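Local coordinates for B-cell differentiation antigen CD72 (Mus musculus, PDB 5B1R), which acts as a B-cell co-receptor that recognises the Sm/RNP self-antigen and, when coligated with the B-cell receptor, inhibits its signalling, at residues Lys39-Tyr51 with Lys67-His79. The protein carries 2 engineered substitutions. Sequence-based numbering, arbitrary orientation.
Unlike the reference sequence in segment 67-79: His79 (reference Gln).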
ATOM      1  N   LYS A  39      -9.094  -1.773  -1.738  1.00 11.81           N
ATOM      2  CA  LYS A  39      -8.790  -0.715  -0.786  1.00 12.17           C
ATOM      3  C   LYS A  39      -7.314  -0.407  -0.856  1.00 10.48           C
ATOM      4  O   LYS A  39      -6.540  -1.190  -1.377  1.00 12.04           O
ATOM      5  CB  LYS A  39      -9.172  -1.146   0.636  1.00 13.83           C
ATOM      6  CG  LYS A  39      -8.348  -2.294   1.193  1.00 16.13           C
ATOM      7  CD  LYS A  39      -8.766  -2.723   2.603  1.00 19.77           C
ATOM      8  CE  LYS A  39      -7.853  -3.845   3.113  1.00 22.72           C
ATOM      9  NZ  LYS A  39      -8.191  -4.343   4.481  1.00 27.33           N
ATOM     10  N   LEU A  40      -6.900   0.735  -0.330  1.00 10.44           N
ATOM     11  CA  LEU A  40      -5.476   0.987  -0.191  1.00  9.46           C
ATOM     12  C   LEU A  40      -4.843  -0.112   0.636  1.00 10.23           C
ATOM     13  O   LEU A  40      -5.403  -0.549   1.645  1.00 10.87           O
ATOM     14  CB  LEU A  40      -5.259   2.318   0.505  1.00 12.01           C
ATOM     15  CG  LEU A  40      -5.498   3.534  -0.388  1.00 14.86           C
ATOM     16  CD1 LEU A  40      -5.677   4.779   0.470  1.00 18.47           C
ATOM     17  CD2 LEU A  40      -4.363   3.687  -1.426  1.00 18.45           C
ATOM     18  N   ALA A  41      -3.665  -0.551   0.222  1.00  9.09           N
ATOM     19  CA  ALA A  41      -3.027  -1.681   0.874  1.00  9.36           C
ATOM     20  C   ALA A  41      -2.689  -1.374   2.332  1.00  9.07           C
ATOM     21  O   ALA A  41      -2.219  -0.281   2.664  1.00 10.74           O
ATOM     22  CB  ALA A  41      -1.784  -2.072   0.102  1.00 10.62           C
ATOM     23  N   ALA A  42      -2.921  -2.371   3.187  1.00  9.43           N
ATOM     24  CA  ALA A  42      -2.823  -2.192   4.627  1.00 10.22           C
ATOM     25  C   ALA A  42      -1.613  -2.936   5.163  1.00  9.29           C
ATOM     26  O   ALA A  42      -1.486  -4.146   4.964  1.00 11.12           O
ATOM     27  CB  ALA A  42      -4.086  -2.716   5.290  1.00 14.37           C
ATOM     28  N   PHE A  43      -0.745  -2.213   5.859  1.00  8.98           N
ATOM     29  CA  PHE A  43       0.475  -2.766   6.434  1.00  9.52           C
ATOM     30  C   PHE A  43       0.656  -2.289   7.872  1.00  9.16           C
ATOM     31  O   PHE A  43       1.763  -2.015   8.308  1.00 11.87           O
ATOM     32  CB  PHE A  43       1.695  -2.380   5.581  1.00 10.65           C
ATOM     33  CG  PHE A  43       1.587  -2.824   4.161  1.00  9.69           C
ATOM     34  CD1 PHE A  43       1.603  -4.179   3.848  1.00 10.63           C
ATOM     35  CD2 PHE A  43       1.413  -1.900   3.140  1.00 10.82           C
ATOM     36  CE1 PHE A  43       1.468  -4.603   2.540  1.00 11.34           C
ATOM     37  CE2 PHE A  43       1.294  -2.318   1.821  1.00 11.60           C
ATOM     38  CZ  PHE A  43       1.307  -3.669   1.524  1.00 11.68           C
ATOM     39  N   ASP A  44      -0.436  -2.188   8.622  1.00  9.57           N
ATOM     40  CA  ASP A  44      -0.337  -1.633   9.960  1.00 10.06           C
ATOM     41  C   ASP A  44       0.580  -2.438  10.883  1.00  9.30           C
ATOM     42  O   ASP A  44       1.285  -1.855  11.696  1.00 10.64           O
ATOM     43  CB  ASP A  44      -1.700  -1.536  10.639  1.00 11.03           C
ATOM     44  CG  ASP A  44      -2.629  -0.512  10.017  1.00 11.41           C
ATOM     45  OD1 ASP A  44      -2.340   0.093   8.962  1.00 11.50           O
ATOM     46  OD2 ASP A  44      -3.693  -0.315  10.631  1.00 13.08           O
ATOM     47  N   GLU A  45       0.533  -3.771  10.784  1.00 10.24           N
ATOM     48  CA  GLU A  45       1.311  -4.645  11.648  1.00  9.62           C
ATOM     49  C   GLU A  45       2.113  -5.620  10.795  1.00 10.07           C
ATOM     50  O   GLU A  45       1.664  -6.055   9.729  1.00 11.53           O
ATOM     51  CB  GLU A  45       0.382  -5.422  12.594  1.00 10.64           C
ATOM     52  CG  GLU A  45      -0.345  -4.531  13.592  1.00 10.89           C
ATOM     53  CD  GLU A  45       0.538  -4.008  14.694  1.00 11.31           C
ATOM     54  OE1 GLU A  45       1.733  -4.382  14.789  1.00 11.31           O
ATOM     55  OE2 GLU A  45       0.018  -3.207  15.484  1.00 12.78           O
ATOM     56  N   PRO A  46       3.278  -6.042  11.289  1.00  9.21           N
ATOM     57  CA  PRO A  46       3.874  -5.619  12.558  1.00 10.40           C
ATOM     58  C   PRO A  46       4.524  -4.250  12.472  1.00  9.60           C
ATOM     59  O   PRO A  46       5.066  -3.874  11.427  1.00 10.25           O
ATOM     60  CB  PRO A  46       4.957  -6.669  12.800  1.00 10.76           C
ATOM     61  CG  PRO A  46       5.345  -7.101  11.430  1.00 11.82           C
ATOM     62  CD  PRO A  46       4.088  -7.077  10.621  1.00 11.25           C
ATOM     63  N   SER A  47       4.474  -3.510  13.574  1.00 10.74           N
ATOM     64  CA  SER A  47       5.190  -2.244  13.671  1.00 11.42           C
ATOM     65  C   SER A  47       5.431  -1.927  15.136  1.00 11.46           C
ATOM     66  O   SER A  47       4.505  -1.941  15.946  1.00 15.16           O
ATOM     67  CB  SER A  47       4.413  -1.107  13.007  1.00 11.66           C
ATOM     68  OG  SER A  47       3.134  -0.931  13.593  1.00 12.12           O
ATOM     69  N   LYS A  48       6.686  -1.702  15.488  1.00 13.51           N
ATOM     70  CA  LYS A  48       7.020  -1.318  16.856  1.00 15.75           C
ATOM     71  C   LYS A  48       7.139   0.192  16.983  1.00 13.98           C
ATOM     72  O   LYS A  48       6.929   0.741  18.066  1.00 16.72           O
ATOM     73  CB  LYS A  48       8.323  -1.979  17.306  1.00 19.22           C
ATOM     74  CG  LYS A  48       8.683  -1.678  18.758  1.00 22.55           C
ATOM     75  CD  LYS A  48       9.913  -2.438  19.175  1.00 27.02           C
ATOM     76  CE  LYS A  48      10.276  -2.128  20.621  1.00 31.67           C
ATOM     77  NZ  LYS A  48      11.526  -2.811  21.042  1.00 35.82           N
ATOM     78  N   TYR A  49       7.502   0.850  15.882  1.00 13.51           N
ATOM     79  CA  TYR A  49       7.634   2.300  15.836  1.00 13.06           C
ATOM     80  C   TYR A  49       6.902   2.800  14.612  1.00 12.24           C
ATOM     81  O   TYR A  49       6.666   2.041  13.675  1.00 12.61           O
ATOM     82  CB  TYR A  49       9.110   2.712  15.762  1.00 15.14           C
ATOM     83  CG  TYR A  49       9.927   2.200  16.926  1.00 15.64           C
ATOM     84  CD1 TYR A  49       9.753   2.721  18.200  1.00 16.54           C
ATOM     85  CD2 TYR A  49      10.845   1.173  16.755  1.00 17.21           C
ATOM     86  CE1 TYR A  49      10.491   2.247  19.272  1.00 17.51           C
ATOM     87  CE2 TYR A  49      11.588   0.694  17.821  1.00 18.14           C
ATOM     88  CZ  TYR A  49      11.403   1.231  19.071  1.00 17.85           C
ATOM     89  OH  TYR A  49      12.138   0.741  20.123  1.00 21.07           O
ATOM     90  N   TYR A  50       6.569   4.084  14.617  1.00 12.89           N
ATOM     91  CA  TYR A  50       5.653   4.627  13.620  1.00 13.88           C
ATOM     92  C   TYR A  50       6.161   4.471  12.188  1.00 12.59           C
ATOM     93  O   TYR A  50       5.353   4.387  11.263  1.00 14.71           O
ATOM     94  CB  TYR A  50       5.353   6.112  13.900  1.00 15.81           C
ATOM     95  CG  TYR A  50       6.540   7.027  13.654  1.00 17.14           C
ATOM     96  CD1 TYR A  50       6.772   7.574  12.394  1.00 18.99           C
ATOM     97  CD2 TYR A  50       7.433   7.332  14.677  1.00 18.77           C
ATOM     98  CE1 TYR A  50       7.868   8.378  12.155  1.00 20.50           C
ATOM     99  CE2 TYR A  50       8.539   8.155  14.447  1.00 21.36           C
ATOM    100  CZ  TYR A  50       8.740   8.679  13.184  1.00 23.23           C
ATOM    101  OH  TYR A  50       9.822   9.493  12.930  1.00 26.98           O
ATOM    102  N   TYR A  51       7.480   4.456  12.001  1.00 11.70           N
ATOM    103  CA  TYR A  51       8.058   4.426  10.654  1.00 12.28           C
ATOM    104  C   TYR A  51       8.265   3.011  10.130  1.00 11.19           C
ATOM    105  O   TYR A  51       8.659   2.823   8.973  1.00 12.46           O
ATOM    106  CB  TYR A  51       9.397   5.180  10.630  1.00 12.92           C
ATOM    107  CG  TYR A  51      10.375   4.670  11.673  1.00 13.72           C
ATOM    108  CD1 TYR A  51      11.093   3.492  11.469  1.00 15.21           C
ATOM    109  CD2 TYR A  51      10.558   5.345  12.879  1.00 16.10           C
ATOM    110  CE1 TYR A  51      11.967   2.999  12.429  1.00 16.45           C
ATOM    111  CE2 TYR A  51      11.433   4.857  13.844  1.00 17.54           C
ATOM    112  CZ  TYR A  51      12.135   3.685  13.606  1.00 18.32           C
ATOM    113  OH  TYR A  51      13.010   3.194  14.553  1.00 23.30           O
ATOM    114  N   LYS A  67      10.529   5.610  -6.045  1.00 16.04           N
ATOM    115  CA  LYS A  67       9.179   6.144  -5.878  1.00 14.56           C
ATOM    116  C   LYS A  67       8.685   5.921  -4.455  1.00 13.23           C
ATOM    117  O   LYS A  67       9.150   5.025  -3.751  1.00 14.14           O
ATOM    118  CB  LYS A  67       8.214   5.452  -6.850  1.00 16.70           C
ATOM    119  CG  LYS A  67       8.548   5.620  -8.328  1.00 21.16           C
ATOM    120  CD  LYS A  67       8.120   6.978  -8.842  1.00 28.53           C
ATOM    121  CE  LYS A  67       8.415   7.123 -10.333  1.00 32.12           C
ATOM    122  NZ  LYS A  67       7.673   6.116 -11.141  1.00 35.05           N
ATOM    123  N   SER A  68       7.728   6.738  -4.033  1.00 12.65           N
ATOM    124  CA  SER A  68       7.001   6.494  -2.788  1.00 11.78           C
ATOM    125  C   SER A  68       5.578   6.143  -3.136  1.00 10.77           C
ATOM    126  O   SER A  68       5.016   6.704  -4.084  1.00 13.48           O
ATOM    127  CB  SER A  68       6.974   7.735  -1.914  1.00 14.42           C
ATOM    128  OG  SER A  68       8.275   8.162  -1.556  1.00 17.30           O
ATOM    129  N   TYR A  69       4.997   5.222  -2.368  1.00  9.66           N
ATOM    130  CA  TYR A  69       3.677   4.688  -2.701  1.00  9.23           C
ATOM    131  C   TYR A  69       2.656   4.992  -1.621  1.00  8.57           C
ATOM    132  O   TYR A  69       2.862   4.643  -0.459  1.00  9.76           O
ATOM    133  CB  TYR A  69       3.742   3.163  -2.896  1.00  9.01           C
ATOM    134  CG  TYR A  69       4.588   2.768  -4.093  1.00  9.72           C
ATOM    135  CD1 TYR A  69       5.969   2.701  -4.002  1.00 10.47           C
ATOM    136  CD2 TYR A  69       3.988   2.479  -5.318  1.00 10.55           C
ATOM    137  CE1 TYR A  69       6.742   2.383  -5.106  1.00 11.53           C
ATOM    138  CE2 TYR A  69       4.750   2.145  -6.430  1.00 10.53           C
ATOM    139  CZ  TYR A  69       6.126   2.091  -6.317  1.00 10.79           C
ATOM    140  OH  TYR A  69       6.911   1.764  -7.407  1.00 13.29           O
ATOM    141  N   TRP A  70       1.535   5.602  -1.995  1.00  9.17           N
ATOM    142  CA  TRP A  70       0.430   5.736  -1.053  1.00  9.33           C
ATOM    143  C   TRP A  70      -0.074   4.367  -0.591  1.00  8.70           C
ATOM    144  O   TRP A  70      -0.274   3.461  -1.411  1.00  9.10           O
ATOM    145  CB  TRP A  70      -0.739   6.499  -1.669  1.00  9.63           C
ATOM    146  CG  TRP A  70      -0.553   7.966  -1.910  1.00  8.94           C
ATOM    147  CD1 TRP A  70      -0.746   8.613  -3.084  1.00 10.26           C
ATOM    148  CD2 TRP A  70      -0.229   8.966  -0.934  1.00  9.92           C
ATOM    149  NE1 TRP A  70      -0.545   9.962  -2.912  1.00 10.71           N
ATOM    150  CE2 TRP A  70      -0.221  10.210  -1.599  1.00 10.38           C
ATOM    151  CE3 TRP A  70       0.068   8.929   0.435  1.00 10.79           C
ATOM    152  CZ2 TRP A  70       0.046  11.418  -0.935  1.00 11.73           C
ATOM    153  CZ3 TRP A  70       0.353  10.119   1.082  1.00 10.89           C
ATOM    154  CH2 TRP A  70       0.344  11.344   0.397  1.00 11.14           C
ATOM    155  N   ILE A  71      -0.320   4.253   0.713  1.00  9.15           N
ATOM    156  CA  ILE A  71      -0.903   3.057   1.314  1.00  9.35           C
ATOM    157  C   ILE A  71      -1.954   3.502   2.341  1.00  9.37           C
ATOM    158  O   ILE A  71      -2.153   4.700   2.582  1.00  9.84           O
ATOM    159  CB  ILE A  71       0.175   2.158   1.992  1.00  8.67           C
ATOM    160  CG1 ILE A  71       0.902   2.893   3.132  1.00  9.56           C
ATOM    161  CG2 ILE A  71       1.169   1.632   0.941  1.00  9.43           C
ATOM    162  CD1 ILE A  71       1.576   1.960   4.102  1.00 11.02           C
ATOM    163  N   GLN A  72      -2.612   2.529   2.965  1.00  9.18           N
ATOM    164  CA  GLN A  72      -3.565   2.831   4.020  1.00  9.61           C
ATOM    165  C   GLN A  72      -2.889   3.507   5.209  1.00  8.95           C
ATOM    166  O   GLN A  72      -1.860   3.045   5.701  1.00  9.44           O
ATOM    167  CB  GLN A  72      -4.204   1.543   4.512  1.00 11.70           C
ATOM    168  CG  GLN A  72      -5.220   1.764   5.617  1.00 14.43           C
ATOM    169  CD  GLN A  72      -5.650   0.458   6.254  1.00 14.43           C
ATOM    170  OE1 GLN A  72      -6.528  -0.228   5.739  1.00 14.63           O
ATOM    171  NE2 GLN A  72      -5.014   0.097   7.361  1.00 17.56           N
ATOM    172  N   MET A  73      -3.481   4.584   5.694  1.00  9.69           N
ATOM    173  CA  MET A  73      -3.016   5.222   6.910  1.00  9.90           C
ATOM    174  C   MET A  73      -3.143   4.250   8.087  1.00 10.12           C
ATOM    175  O   MET A  73      -4.148   3.544   8.231  1.00 11.59           O
ATOM    176  CB  MET A  73      -3.863   6.466   7.184  1.00 12.68           C
ATOM    177  CG  MET A  73      -3.401   7.235   8.393  1.00 15.22           C
ATOM    178  SD  MET A  73      -4.455   8.623   8.833  1.00 20.29           S
ATOM    179  CE  MET A  73      -5.999   7.804   9.208  1.00 25.64           C
ATOM    180  N   SER A  74      -2.116   4.211   8.931  1.00  9.35           N
ATOM    181  CA  SER A  74      -2.120   3.339  10.103  1.00 10.31           C
ATOM    182  C   SER A  74      -2.653   4.108  11.306  1.00 10.54           C
ATOM    183  O   SER A  74      -1.974   4.984  11.846  1.00 11.34           O
ATOM    184  CB  SER A  74      -0.713   2.843  10.358  1.00 10.76           C
ATOM    185  OG  SER A  74      -0.709   2.062  11.530  1.00 11.77           O
ATOM    186  N   LYS A  75      -3.874   3.796  11.720  1.00 11.48           N
ATOM    187  CA  LYS A  75      -4.522   4.569  12.777  0.50 12.94           C
ATOM    188  C   LYS A  75      -3.856   4.433  14.135  1.00 12.93           C
ATOM    189  O   LYS A  75      -3.993   5.320  14.975  1.00 14.30           O
ATOM    190  CB  LYS A  75      -6.004   4.218  12.876  0.50 14.97           C
ATOM    191  CG  LYS A  75      -6.776   4.591  11.634  0.50 17.69           C
ATOM    192  CD  LYS A  75      -8.258   4.309  11.791  0.50 22.20           C
ATOM    193  CE  LYS A  75      -9.027   4.672  10.532  0.50 26.87           C
ATOM    194  NZ  LYS A  75      -8.678   6.037  10.059  0.50 29.04           N
ATOM    195  N   LYS A  76      -3.126   3.337  14.359  1.00 12.54           N
ATOM    196  CA  LYS A  76      -2.535   3.121  15.681  1.00 13.84           C
ATOM    197  C   LYS A  76      -1.572   4.233  16.073  1.00 12.96           C
ATOM    198  O   LYS A  76      -1.373   4.466  17.263  1.00 14.53           O
ATOM    199  CB  LYS A  76      -1.822   1.773  15.777  1.00 15.63           C
ATOM    200  CG  LYS A  76      -0.612   1.677  14.886  1.00 14.56           C
ATOM    201  CD  LYS A  76       0.098   0.326  14.940  1.00 16.14           C
ATOM    202  CE  LYS A  76       0.798   0.072  16.261  1.00 14.11           C
ATOM    203  NZ  LYS A  76       1.708  -1.138  16.256  1.00 13.94           N
ATOM    204  N   TRP A  77      -0.966   4.902  15.090  1.00 11.89           N
ATOM    205  CA  TRP A  77       0.026   5.926  15.378  1.00 13.05           C
ATOM    206  C   TRP A  77      -0.567   7.324  15.446  1.00 14.07           C
ATOM    207  O   TRP A  77       0.155   8.263  15.736  1.00 17.41           O
ATOM    208  CB  TRP A  77       1.179   5.869  14.356  1.00 14.39           C
ATOM    209  CG  TRP A  77       1.879   4.548  14.377  1.00 12.58           C
ATOM    210  CD1 TRP A  77       1.848   3.579  13.407  1.00 15.83           C
ATOM    211  CD2 TRP A  77       2.670   4.016  15.449  1.00 13.42           C
ATOM    212  NE1 TRP A  77       2.586   2.494  13.803  1.00 16.74           N
ATOM    213  CE2 TRP A  77       3.095   2.728  15.054  1.00 17.00           C
ATOM    214  CE3 TRP A  77       3.064   4.502  16.699  1.00 15.00           C
ATOM    215  CZ2 TRP A  77       3.901   1.924  15.866  1.00 17.84           C
ATOM    216  CZ3 TRP A  77       3.863   3.698  17.501  1.00 17.05           C
ATOM    217  CH2 TRP A  77       4.270   2.429  17.084  1.00 18.86           C
ATOM    218  N   ARG A  78      -1.860   7.481  15.163  1.00 14.20           N
ATOM    219  CA  ARG A  78      -2.502   8.803  15.136  1.00 16.84           C
ATOM    220  C   ARG A  78      -3.370   9.021  16.370  1.00 21.22           C
ATOM    221  O   ARG A  78      -4.197   8.169  16.730  1.00 24.32           O
ATOM    222  CB  ARG A  78      -3.396   8.941  13.906  1.00 17.51           C
ATOM    223  CG  ARG A  78      -2.722   8.675  12.570  1.00 16.52           C
ATOM    224  CD  ARG A  78      -1.443   9.496  12.339  1.00 17.00           C
ATOM    225  NE  ARG A  78      -1.075   9.398  10.930  1.00 15.95           N
ATOM    226  CZ  ARG A  78      -1.416  10.294  10.006  1.00 14.06           C
ATOM    227  NH1 ARG A  78      -1.093  10.089   8.740  1.00 13.02           N
ATOM    228  NH2 ARG A  78      -2.092  11.389  10.340  1.00 15.83           N
ATOM    229  N   HIS A  79      -3.211  10.167  17.016  1.00 22.17           N
ATOM    230  CA  HIS A  79      -4.018  10.422  18.197  1.00 24.87           C
ATOM    231  C   HIS A  79      -5.393  10.932  17.787  1.00 29.57           C
ATOM    232  O   HIS A  79      -6.313  10.972  18.608  1.00 34.58           O
ATOM    233  CB  HIS A  79      -3.327  11.380  19.165  1.00 29.98           C
ATOM    234  CG  HIS A  79      -3.118  12.753  18.615  1.00 32.67           C
ATOM    235  ND1 HIS A  79      -1.953  13.132  17.985  1.00 33.90           N
ATOM    236  CD2 HIS A  79      -3.920  13.844  18.616  1.00 34.70           C
ATOM    237  CE1 HIS A  79      -2.048  14.396  17.615  1.00 33.72           C
ATOM    238  NE2 HIS A  79      -3.232  14.851  17.985  1.00 34.17           N
TER
HETATM  239  O   HOH W   1      -7.945  -2.350   6.466  1.00 26.22           O
HETATM  240  O   HOH W   2      -7.402   0.486   3.263  1.00 16.23           O
HETATM  241  O   HOH W   3      -1.097   0.541   6.612  1.00  9.84           O
HETATM  242  O   HOH W   4       1.667   0.863  11.444  1.00 11.39           O
HETATM  243  O   HOH W   5      -5.361   1.724  10.326  1.00 16.41           O
HETATM  244  O   HOH W   6      -3.042   0.892  12.866  1.00 22.80           O
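Lys76 NZ and Glu45 OE2 form a salt bridge (2.8 Å), the nitrogen approaching from above the carboxylate plane, and the same NZ donates to both Ser47 O and Ser47 OG. Three acceptors thus grip one nitrogen, and the bend of the lysine chain at chi3 (-69°) turns NZ back to them. Ser47 OG is itself fixed by a 2.8 Å bond to Asp44 O.

Trp77 provides the CH-pi contact. Tyr50 CA sits over its five-membered ring, 3.5 Å from the centroid and 13° off the normal, while Lys76 CE lies against the opposite face. The indole is therefore sandwiched between backbone and lysine chain; its NE1 makes a weak bond to Ser47 OG.

Both segments belong to the extracellular C-type lectin-like domain, running from the short strands 39-40 and 69-70 into its irregular loops. Near those strands the backbone bond from Gln72 N to Ala41 O (2.9 Å, 166° at the hydrogen) joins the two segments, and Ile71 CD1 meets the edge of the Phe43 ring at CD2, 4.0 Å away.

Water carries much of the remaining polar contact. Asp44 OD1 receives a weak bond from Gln72 NE2 and another from a water that also bridges Phe43 N and Gln72 O. Two further waters link Asp44 OD2 to the backbone N of Lys75 and Lys76. Gln72, extended beyond CG, lays its amide beside Ala42 CB, OE1 3.5 Å away, and two more waters tie OE1 to Lys39 NZ and Leu40 O.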